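Local coordinates for scarecrow-like protein 3 (Arabidopsis thaliana, PDB 6KPB) that probably acts as a transcription factor in plant development and binds zinc finger proteins of the IDD family, including JACKDAW, at residues A[398-403]-A[412-417]. Residues are numbered along the deposited sequence; the frame is centred on the assembly and turned at random.
Sequences GEEIKN and RRERHE
Asn403, on helix 387-406 of the GRAS domain, reaches across to the backbone of a loop in which Glu414 and Arg415 each centre an inverse gamma turn, joining the end of the predicted PFYRE region to the predicted SAW region. Two amides converge on Asn403 OD1: Glu414 N lies 3.0 Å from it in a nearly straight bond (N-H...O 170°), whereas Arg413 N, though at 2.9 Å, makes a weak, bent bond. The Asn403 amide extends toward the loop because chi1 (-172°) sets CG opposite the backbone N, and ND2 donates to Glu411 O, so both ends of the amide are engaged and its rotation is fixed. Van der Waals contact adds Arg412 CG, 3.2 Å from Asn403 O; the guanidinium leads away to a salt bridge with Glu408. Glu400 lays its aliphatic CG against the other carboxylate, 3.4 Å from Glu414 OE2. The carboxylate planes are inclined 28° to each other, and Glu400 OE2 lies 3.7 Å from Glu414 OE2, unfavourable if both were ionised. Glu400 OE1 meets Tyr371 OH, and Glu414 OE1 meets His261 NE2. His416 NE2 bonds to Glu414 OE2 at 2.9 Å, the oxygen lying near the ring plane but approached from above the carboxylate plane.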
loop_
_atom_site.group_PDB
_atom_site.type_symbol
_atom_site.label_atom_id
_atom_site.label_comp_id
_atom_site.label_asym_id
_atom_site.label_seq_id
_atom_site.Cartn_x
_atom_site.Cartn_y
_atom_site.Cartn_z
ATOM N N GLY A 398 -15.202 -3.450 1.536
ATOM C CA GLY A 398 -14.305 -4.339 0.817
ATOM C C GLY A 398 -13.501 -5.229 1.745
ATOM O O GLY A 398 -13.304 -6.414 1.467
ATOM N N GLU A 399 -13.028 -4.671 2.863
ATOM C CA GLU A 399 -12.282 -5.476 3.823
ATOM C C GLU A 399 -13.179 -6.505 4.499
ATOM O O GLU A 399 -12.764 -7.648 4.720
ATOM C CB GLU A 399 -11.619 -4.575 4.863
ATOM C CG GLU A 399 -10.355 -3.908 4.361
ATOM C CD GLU A 399 -9.324 -4.917 3.892
ATOM O OE1 GLU A 399 -9.114 -5.927 4.598
ATOM O OE2 GLU A 399 -8.734 -4.706 2.812
ATOM N N GLU A 400 -14.411 -6.118 4.831
ATOM C CA GLU A 400 -15.340 -7.067 5.431
ATOM C C GLU A 400 -15.728 -8.157 4.440
ATOM O O GLU A 400 -15.755 -9.342 4.793
ATOM C CB GLU A 400 -16.576 -6.332 5.947
ATOM C CG GLU A 400 -16.270 -5.302 7.025
ATOM C CD GLU A 400 -17.492 -4.506 7.439
ATOM O OE1 GLU A 400 -18.563 -4.694 6.823
ATOM O OE2 GLU A 400 -17.381 -3.691 8.378
ATOM N N ILE A 401 -16.022 -7.777 3.194
ATOM C CA ILE A 401 -16.340 -8.764 2.164
ATOM C C ILE A 401 -15.171 -9.721 1.971
ATOM O O ILE A 401 -15.346 -10.945 1.928
ATOM C CB ILE A 401 -16.719 -8.060 0.848
ATOM C CG1 ILE A 401 -18.088 -7.388 0.973
ATOM C CG2 ILE A 401 -16.705 -9.045 -0.313
ATOM C CD1 ILE A 401 -18.410 -6.449 -0.168
ATOM N N LYS A 402 -13.958 -9.174 1.862
ATOM C CA LYS A 402 -12.773 -10.007 1.683
ATOM C C LYS A 402 -12.583 -10.966 2.851
ATOM O O LYS A 402 -12.233 -12.135 2.655
ATOM C CB LYS A 402 -11.539 -9.119 1.508
ATOM C CG LYS A 402 -10.214 -9.861 1.512
ATOM C CD LYS A 402 -9.069 -8.927 1.144
ATOM C CE LYS A 402 -8.004 -8.887 2.229
ATOM N NZ LYS A 402 -6.869 -7.997 1.851
ATOM N N ASN A 403 -12.824 -10.494 4.077
ATOM C CA ASN A 403 -12.639 -11.350 5.242
ATOM C C ASN A 403 -13.721 -12.418 5.334
ATOM O O ASN A 403 -13.446 -13.540 5.773
ATOM C CB ASN A 403 -12.615 -10.503 6.515
ATOM C CG ASN A 403 -12.241 -11.309 7.743
ATOM O OD1 ASN A 403 -13.088 -11.619 8.581
ATOM N ND2 ASN A 403 -10.965 -11.662 7.851
ATOM N N ARG A 412 -11.001 -15.386 10.185
ATOM C CA ARG A 412 -12.267 -14.786 9.767
ATOM C C ARG A 412 -12.922 -14.159 10.991
ATOM O O ARG A 412 -13.570 -14.846 11.784
ATOM C CB ARG A 412 -13.170 -15.828 9.118
ATOM C CG ARG A 412 -14.325 -15.235 8.325
ATOM C CD ARG A 412 -15.024 -16.300 7.499
ATOM N NE ARG A 412 -16.110 -16.944 8.231
ATOM C CZ ARG A 412 -16.417 -18.233 8.125
ATOM N NH1 ARG A 412 -15.706 -19.020 7.332
ATOM N NH2 ARG A 412 -17.426 -18.738 8.821
ATOM N N ARG A 413 -12.752 -12.846 11.146
ATOM C CA ARG A 413 -13.286 -12.137 12.300
ATOM C C ARG A 413 -14.669 -11.550 12.051
ATOM O O ARG A 413 -15.421 -11.345 13.011
ATOM C CB ARG A 413 -12.332 -11.014 12.718
ATOM C CG ARG A 413 -10.862 -11.374 12.588
ATOM C CD ARG A 413 -10.004 -10.564 13.545
ATOM N NE ARG A 413 -10.340 -10.843 14.938
ATOM C CZ ARG A 413 -9.918 -11.912 15.607
ATOM N NH1 ARG A 413 -9.144 -12.808 15.011
ATOM N NH2 ARG A 413 -10.272 -12.088 16.873
ATOM N N GLU A 414 -15.020 -11.279 10.795
ATOM C CA GLU A 414 -16.304 -10.665 10.454
ATOM C C GLU A 414 -17.409 -11.723 10.377
ATOM O O GLU A 414 -18.042 -11.940 9.346
ATOM C CB GLU A 414 -16.183 -9.894 9.146
ATOM C CG GLU A 414 -15.273 -8.676 9.214
ATOM C CD GLU A 414 -15.727 -7.669 10.253
ATOM O OE1 GLU A 414 -15.131 -7.635 11.352
ATOM O OE2 GLU A 414 -16.687 -6.921 9.977
ATOM N N ARG A 415 -17.641 -12.382 11.514
ATOM C CA ARG A 415 -18.640 -13.446 11.605
ATOM C C ARG A 415 -19.955 -12.842 12.096
ATOM O O ARG A 415 -20.366 -12.997 13.248
ATOM C CB ARG A 415 -18.148 -14.565 12.514
ATOM C CG ARG A 415 -16.925 -15.288 11.974
ATOM C CD ARG A 415 -16.414 -16.334 12.946
ATOM N NE ARG A 415 -15.411 -17.197 12.330
ATOM C CZ ARG A 415 -15.686 -18.358 11.748
ATOM N NH1 ARG A 415 -16.936 -18.799 11.710
ATOM N NH2 ARG A 415 -14.715 -19.082 11.208
ATOM N N HIS A 416 -20.624 -12.143 11.184
ATOM C CA HIS A 416 -21.875 -11.477 11.517
ATOM C C HIS A 416 -23.001 -12.493 11.663
ATOM O O HIS A 416 -23.110 -13.441 10.881
ATOM C CB HIS A 416 -22.225 -10.450 10.440
ATOM C CG HIS A 416 -21.100 -9.521 10.100
ATOM N ND1 HIS A 416 -20.921 -8.999 8.837
ATOM C CD2 HIS A 416 -20.095 -9.022 10.859
ATOM C CE1 HIS A 416 -19.854 -8.220 8.831
ATOM N NE2 HIS A 416 -19.335 -8.216 10.046
ATOM N N GLU A 417 -23.841 -12.294 12.677
ATOM C CA GLU A 417 -25.009 -13.133 12.893
ATOM C C GLU A 417 -26.205 -12.244 13.206
ATOM O O GLU A 417 -26.055 -11.068 13.548
ATOM C CB GLU A 417 -24.775 -14.153 14.018
ATOM C CG GLU A 417 -23.701 -15.185 13.697
ATOM C CD GLU A 417 -23.700 -16.353 14.667
ATOM O OE1 GLU A 417 -24.122 -16.164 15.828
ATOM O OE2 GLU A 417 -23.284 -17.460 14.265
#